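PDB 4CU9: beta-galactosidase from Streptococcus pneumoniae, which probably binds carbohydrate through this non-catalytic, calcium-containing module of a large multidomain enzyme that hydrolyses terminal beta-galactosides. Local coordinates for residues A160-R164 with E178-L182; V79-H85 with D147-F153. All blocks are in the same frame, centred on the assembly; numbering follows the deposited sequence.

In the fold
The two contacts belong to the interior and the flank of a beta sandwich. Contact 1 is core: strands 160-166 and 173-182 are not paired there but face each other across the apolar interior, meeting through methionine and aromatic side chains and one water. Contact 2 is a true antiparallel pairing of strands 73-86 and 149-158, held by backbone hydrogen bonds, with apolar residues on its inner face and a charged, amide-bearing outer one. Strand 73-86 joins them, since it also pairs with 173-182: Lys-83 N lies 2.9 Å from Thr-180 O, a probable hydrogen bond. Ala-82 and Leu-84 of contact 2 pack on Phe-181 and Trp-163 of contact 1.

Contact 1: residues A160-R164 with E178-L182; sequences AMRWR and EMTFL. Unlike the reference sequence in segment 160-164: Ala-160 (reference Val). With CA (calcium ion), chain C; EDO (1,2-ethanediol), chain D.
Strands 160-164 and 178-182 face each other with their axes 8.8 Å apart at closest approach and their directions at 134°, too distant for backbone pairing. Phe-181 takes Met-161 on one ring face: the methylene CB of Met-161 stands 3.6 Å from the ring centroid, almost on its normal, in a CH-pi contact, its thioether bending away. The five-membered ring of Trp-163 and the ring of Phe-181 are nearly parallel (17°) but slid apart so that they barely overlap; Trp-163 NE1 comes 3.6 Å from Phe-181 CE1. Met-179, with CG anti to the backbone N (chi1 170°), extends toward the indole and brings SD to its edge, in plane, a Met-aromatic contact; the methyl CE packs 3.8 Å from Trp-163 CD1. The buried indole N-H is satisfied by a water 3.0 Å from Trp-163 NE1, which donates to Thr-180 O and sits near the rim of the opposite Phe-181 face. At the start of 178-182, Glu-178 OE1 binds the calcium ion at 2.2 Å, beside a water and Tyr-37, Asp-40, Asp-42 and Ile-177. Arg-162 leaves on the side away from 178-182, where it forms a salt bridge with Glu-101 and a cation-pi contact with Trp-132; its NH1 and NH2 donate to the two hydroxyls of an ethanediol, probably from the crystallisation liquor, Arg-162 NH2 to O2 being the straighter at 2.8 Å. Strand 160-166 lies between strands 61-70 and 97-103, and strand 173-182 pairs with 73-86, so this contact lies in the sandwich interior between them.

Contact 2: residues V79-H85 with D147-F153; sequences VAQAKLH and DEINVTF
The ring of Phe-153 lies against the backbone of Val-79 to Gln-81, with Ala-80 C 3.5 Å above its centre on one face and Val-151 CG1 at its edge, in plane. CG sits between the backbone N and the carbonyl carbon (chi1 43°), which folds the ring over the neighbouring strand. At the far end Glu-148 N lies over one face of the His-85 imidazole, whose ring also meets that of His-43. On its other edge strand 79-85 has a classic beta bulge, where Ala-80 and Gln-81 together stand opposite Leu-182. The strands run antiparallel at 161°, with Ala-82/Val-151 and Leu-84/Ile-149 as hydrogen-bonded pairs; the bond from Ile-149 N to Leu-84 O is 2.8 Å long. On the face of Gln-81 and Lys-83, the ammonium of Lys-83 is shared: NZ donates to Asn-150 OD1 at 2.8 Å, nearly along the C=O axis, and forms a salt bridge to Glu-148 OE2 at 3.0 Å, met from above the carboxylate plane. A bend at chi4 (-85°) turns NZ toward both. The other face, of Ala-82, Leu-84, Ile-149 and Val-151, is apolar; Val-151 reaches Trp-163. Flanked by 132-139 and 173-182, the two strands are inner members of the sheet.

Contact 1: residues A160-R164 with E178-L182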
loop_
_atom_site.group_PDB
_atom_site.type_symbol
_atom_site.label_atom_id
_atom_site.label_comp_id
_atom_site.label_asym_id
_atom_site.label_seq_id
_atom_site.Cartn_x
_atom_site.Cartn_y
_atom_site.Cartn_z
ATOM N N ALA A 160 1.060 -9.665 -6.575
ATOM C CA ALA A 160 0.765 -8.385 -5.909
ATOM C C ALA A 160 0.534 -8.655 -4.437
ATOM O O ALA A 160 -0.049 -9.689 -4.083
ATOM C CB ALA A 160 -0.471 -7.719 -6.494
ATOM N N MET A 161 1.006 -7.737 -3.600
ATOM C CA MET A 161 0.789 -7.786 -2.142
ATOM C C MET A 161 0.232 -6.433 -1.759
ATOM O O MET A 161 0.470 -5.454 -2.458
ATOM C CB MET A 161 2.101 -8.029 -1.397
ATOM C CG MET A 161 2.727 -9.372 -1.723
ATOM S SD MET A 161 1.937 -10.832 -1.035
ATOM C CE MET A 161 2.059 -10.541 0.707
ATOM N N ARG A 162 -0.564 -6.397 -0.702
ATOM C CA ARG A 162 -1.044 -5.147 -0.166
ATOM C C ARG A 162 -1.200 -5.195 1.344
ATOM O O ARG A 162 -1.244 -6.261 1.979
ATOM C CB ARG A 162 -2.378 -4.719 -0.822
ATOM C CG ARG A 162 -3.595 -5.447 -0.314
ATOM C CD ARG A 162 -4.837 -5.027 -1.028
ATOM N NE ARG A 162 -6.001 -5.571 -0.373
ATOM C CZ ARG A 162 -7.249 -5.259 -0.678
ATOM N NH1 ARG A 162 -7.501 -4.390 -1.669
ATOM N NH2 ARG A 162 -8.239 -5.833 -0.007
ATOM N N TRP A 163 -1.338 -3.998 1.894
ATOM C CA TRP A 163 -1.735 -3.818 3.275
ATOM C C TRP A 163 -3.105 -3.166 3.246
ATOM O O TRP A 163 -3.300 -2.069 2.619
ATOM C CB TRP A 163 -0.740 -2.934 4.034
ATOM C CG TRP A 163 0.573 -3.564 4.261
ATOM C CD1 TRP A 163 1.652 -3.474 3.481
ATOM C CD2 TRP A 163 0.909 -4.459 5.318
ATOM N NE1 TRP A 163 2.676 -4.221 3.993
ATOM C CE2 TRP A 163 2.239 -4.850 5.125
ATOM C CE3 TRP A 163 0.217 -4.963 6.408
ATOM C CZ2 TRP A 163 2.910 -5.688 6.016
ATOM C CZ3 TRP A 163 0.902 -5.820 7.304
ATOM C CH2 TRP A 163 2.233 -6.147 7.085
ATOM N N ARG A 164 -4.068 -3.851 3.855
ATOM C CA ARG A 164 -5.433 -3.335 4.020
ATOM C C ARG A 164 -5.499 -2.694 5.393
ATOM O O ARG A 164 -5.351 -3.355 6.420
ATOM C CB ARG A 164 -6.476 -4.424 3.834
ATOM C CG ARG A 164 -7.933 -3.949 4.040
ATOM C CD ARG A 164 -8.902 -4.970 3.481
ATOM N NE ARG A 164 -8.807 -6.266 4.140
ATOM C CZ ARG A 164 -9.268 -6.542 5.355
ATOM N NH1 ARG A 164 -9.907 -5.633 6.093
ATOM N NH2 ARG A 164 -9.119 -7.756 5.842
ATOM N N GLU A 178 7.309 4.704 2.585
ATOM C CA GLU A 178 7.822 3.578 1.843
ATOM C C GLU A 178 7.097 2.298 2.221
ATOM O O GLU A 178 6.690 2.101 3.364
ATOM C CB GLU A 178 9.344 3.429 2.027
ATOM C CG GLU A 178 10.022 2.524 1.001
ATOM C CD GLU A 178 10.247 3.157 -0.360
ATOM O OE1 GLU A 178 9.963 4.375 -0.554
ATOM O OE2 GLU A 178 10.743 2.440 -1.258
ATOM N N MET A 179 6.935 1.439 1.224
ATOM C CA MET A 179 6.374 0.109 1.437
ATOM C C MET A 179 7.172 -0.816 0.543
ATOM O O MET A 179 7.260 -0.564 -0.656
ATOM C CB MET A 179 4.907 0.096 1.040
ATOM C CG MET A 179 4.273 -1.264 0.996
ATOM S SD MET A 179 2.580 -1.249 0.434
ATOM C CE MET A 179 1.718 -0.210 1.580
ATOM N N THR A 180 7.711 -1.886 1.112
ATOM C CA THR A 180 8.561 -2.831 0.387
ATOM C C THR A 180 8.188 -4.262 0.766
ATOM O O THR A 180 7.823 -4.547 1.943
ATOM C CB THR A 180 10.047 -2.601 0.752
ATOM O OG1 THR A 180 10.340 -1.205 0.771
ATOM C CG2 THR A 180 10.950 -3.237 -0.245
ATOM N N PHE A 181 8.291 -5.154 -0.218
ATOM C CA PHE A 181 8.156 -6.586 -0.003
ATOM C C PHE A 181 9.446 -7.249 -0.440
ATOM O O PHE A 181 10.018 -6.845 -1.453
ATOM C CB PHE A 181 6.961 -7.135 -0.766
ATOM C CG PHE A 181 5.676 -6.489 -0.345
ATOM C CD1 PHE A 181 5.036 -6.890 0.817
ATOM C CD2 PHE A 181 5.177 -5.398 -1.047
ATOM C CE1 PHE A 181 3.868 -6.260 1.227
ATOM C CE2 PHE A 181 4.017 -4.755 -0.632
ATOM C CZ PHE A 181 3.383 -5.176 0.522
ATOM N N LEU A 182 9.890 -8.276 0.286
ATOM C CA LEU A 182 11.201 -8.857 0.001
ATOM C C LEU A 182 11.200 -10.376 0.075
ATOM O O LEU A 182 10.377 -10.949 0.748
ATOM C CB LEU A 182 12.236 -8.315 0.971
ATOM C CG LEU A 182 12.502 -6.802 0.963
ATOM C CD1 LEU A 182 13.514 -6.468 2.039
ATOM C CD2 LEU A 182 12.996 -6.285 -0.386
HETATM CA CA CA C . 9.460 6.551 -0.672
HETATM C C1 EDO D . -11.001 -2.998 -1.976
HETATM O O1 EDO D . -9.690 -2.410 -1.843
HETATM C C2 EDO D . -11.035 -4.531 -2.021
HETATM O O2 EDO D . -10.867 -5.062 -0.708
HETATM O O HOH W 1 5.431 -3.656 3.096
HETATM O O HOH W 2 9.334 8.848 -0.435
#

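Contact 2: residues V79-H85 with D147-F153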
loop_
_atom_site.group_PDB
_atom_site.type_symbol
_atom_site.label_atom_id
_atom_site.label_comp_id
_atom_site.label_asym_id
_atom_site.label_seq_id
_atom_site.Cartn_x
_atom_site.Cartn_y
_atom_site.Cartn_z
ATOM N N VAL A 79 7.733 -13.943 -1.586
ATOM C CA VAL A 79 8.054 -12.943 -0.545
ATOM C C VAL A 79 7.785 -13.464 0.862
ATOM O O VAL A 79 6.922 -14.277 1.071
ATOM C CB VAL A 79 7.325 -11.599 -0.781
ATOM C CG1 VAL A 79 7.826 -10.970 -2.079
ATOM C CG2 VAL A 79 5.816 -11.777 -0.867
ATOM N N ALA A 80 8.573 -13.017 1.822
ATOM C CA ALA A 80 8.433 -13.456 3.212
ATOM C C ALA A 80 8.768 -12.337 4.196
ATOM O O ALA A 80 8.817 -12.551 5.416
ATOM C CB ALA A 80 9.322 -14.683 3.478
ATOM N N GLN A 81 9.088 -11.164 3.683
ATOM C CA GLN A 81 9.445 -10.047 4.545
ATOM C C GLN A 81 8.873 -8.770 3.925
ATOM O O GLN A 81 8.628 -8.704 2.711
ATOM C CB GLN A 81 10.962 -9.932 4.684
ATOM C CG GLN A 81 11.663 -11.228 5.143
ATOM C CD GLN A 81 13.156 -11.032 5.278
ATOM O OE1 GLN A 81 13.945 -11.456 4.424
ATOM N NE2 GLN A 81 13.546 -10.380 6.334
ATOM N N ALA A 82 8.668 -7.774 4.765
ATOM C CA ALA A 82 8.155 -6.487 4.319
ATOM C C ALA A 82 8.707 -5.400 5.193
ATOM O O ALA A 82 9.107 -5.628 6.337
ATOM C CB ALA A 82 6.639 -6.461 4.343
ATOM N N LYS A 83 8.723 -4.198 4.639
ATOM C CA LYS A 83 9.079 -2.994 5.381
ATOM C C LYS A 83 8.003 -1.957 5.189
ATOM O O LYS A 83 7.460 -1.801 4.080
ATOM C CB LYS A 83 10.387 -2.405 4.901
ATOM C CG LYS A 83 11.558 -3.279 5.302
ATOM C CD LYS A 83 12.813 -2.855 4.593
ATOM C CE LYS A 83 13.951 -3.812 4.876
ATOM N NZ LYS A 83 14.631 -3.442 6.140
ATOM N N LEU A 84 7.737 -1.242 6.263
ATOM C CA LEU A 84 6.715 -0.221 6.303
ATOM C C LEU A 84 7.279 1.038 6.921
ATOM O O LEU A 84 7.851 0.964 8.026
ATOM C CB LEU A 84 5.570 -0.731 7.184
ATOM C CG LEU A 84 4.760 -1.912 6.678
ATOM C CD1 LEU A 84 3.821 -2.451 7.735
ATOM C CD2 LEU A 84 3.928 -1.411 5.538
ATOM N N HIS A 85 7.149 2.182 6.250
ATOM C CA HIS A 85 7.561 3.472 6.832
ATOM C C HIS A 85 6.362 4.417 6.810
ATOM O O HIS A 85 5.965 4.890 5.729
ATOM C CB HIS A 85 8.684 4.079 6.001
ATOM C CG HIS A 85 9.444 5.178 6.678
ATOM N ND1 HIS A 85 9.042 5.775 7.850
ATOM C CD2 HIS A 85 10.615 5.776 6.339
ATOM C CE1 HIS A 85 9.932 6.691 8.211
ATOM N NE2 HIS A 85 10.901 6.703 7.315
ATOM N N ASP A 147 10.170 5.364 12.720
ATOM C CA ASP A 147 11.163 4.415 12.241
ATOM C C ASP A 147 10.502 3.480 11.252
ATOM O O ASP A 147 9.301 3.236 11.327
ATOM C CB ASP A 147 11.707 3.573 13.397
ATOM C CG ASP A 147 12.789 4.265 14.148
ATOM O OD1 ASP A 147 13.875 4.446 13.568
ATOM O OD2 ASP A 147 12.557 4.616 15.316
ATOM N N GLU A 148 11.311 2.939 10.359
ATOM C CA GLU A 148 10.900 1.825 9.517
ATOM C C GLU A 148 10.565 0.589 10.359
ATOM O O GLU A 148 11.256 0.272 11.338
ATOM C CB GLU A 148 12.012 1.553 8.492
ATOM C CG GLU A 148 12.132 0.156 7.957
ATOM C CD GLU A 148 13.230 0.059 6.920
ATOM O OE1 GLU A 148 13.054 0.707 5.869
ATOM O OE2 GLU A 148 14.240 -0.654 7.166
ATOM N N ILE A 149 9.472 -0.077 9.994
ATOM C CA ILE A 149 8.980 -1.263 10.666
ATOM C C ILE A 149 9.302 -2.463 9.791
ATOM O O ILE A 149 9.075 -2.428 8.580
ATOM C CB ILE A 149 7.453 -1.210 10.887
ATOM C CG1 ILE A 149 7.072 -0.051 11.817
ATOM C CG2 ILE A 149 6.958 -2.528 11.457
ATOM C CD1 ILE A 149 5.652 0.434 11.615
ATOM N N ASN A 150 9.828 -3.528 10.399
ATOM C CA ASN A 150 10.178 -4.715 9.663
ATOM C C ASN A 150 9.180 -5.806 10.031
ATOM O O ASN A 150 8.814 -5.947 11.196
ATOM C CB ASN A 150 11.625 -5.164 9.919
ATOM C CG ASN A 150 12.654 -4.118 9.514
ATOM O OD1 ASN A 150 13.033 -4.015 8.344
ATOM N ND2 ASN A 150 13.118 -3.333 10.488
ATOM N N VAL A 151 8.747 -6.546 9.018
ATOM C CA VAL A 151 7.709 -7.556 9.135
ATOM C C VAL A 151 8.170 -8.861 8.515
ATOM O O VAL A 151 8.807 -8.855 7.480
ATOM C CB VAL A 151 6.434 -7.079 8.387
ATOM C CG1 VAL A 151 5.438 -8.210 8.139
ATOM C CG2 VAL A 151 5.767 -5.890 9.059
ATOM N N THR A 152 7.848 -9.988 9.170
ATOM C CA THR A 152 8.067 -11.302 8.602
ATOM C C THR A 152 6.768 -12.075 8.505
ATOM O O THR A 152 5.802 -11.866 9.253
ATOM C CB THR A 152 9.051 -12.140 9.454
ATOM O OG1 THR A 152 8.599 -12.134 10.809
ATOM C CG2 THR A 152 10.393 -11.557 9.429
ATOM N N PHE A 153 6.746 -12.990 7.560
ATOM C CA PHE A 153 5.657 -13.902 7.401
ATOM C C PHE A 153 6.134 -15.186 6.737
ATOM O O PHE A 153 7.227 -15.239 6.200
ATOM C CB PHE A 153 4.479 -13.249 6.657
ATOM C CG PHE A 153 4.876 -12.407 5.452
ATOM C CD1 PHE A 153 5.339 -11.117 5.614
ATOM C CD2 PHE A 153 4.810 -12.938 4.176
ATOM C CE1 PHE A 153 5.703 -10.352 4.511
ATOM C CE2 PHE A 153 5.153 -12.188 3.061
ATOM C CZ PHE A 153 5.620 -10.898 3.232
HETATM O O HOH W 3 12.265 -6.770 6.626
#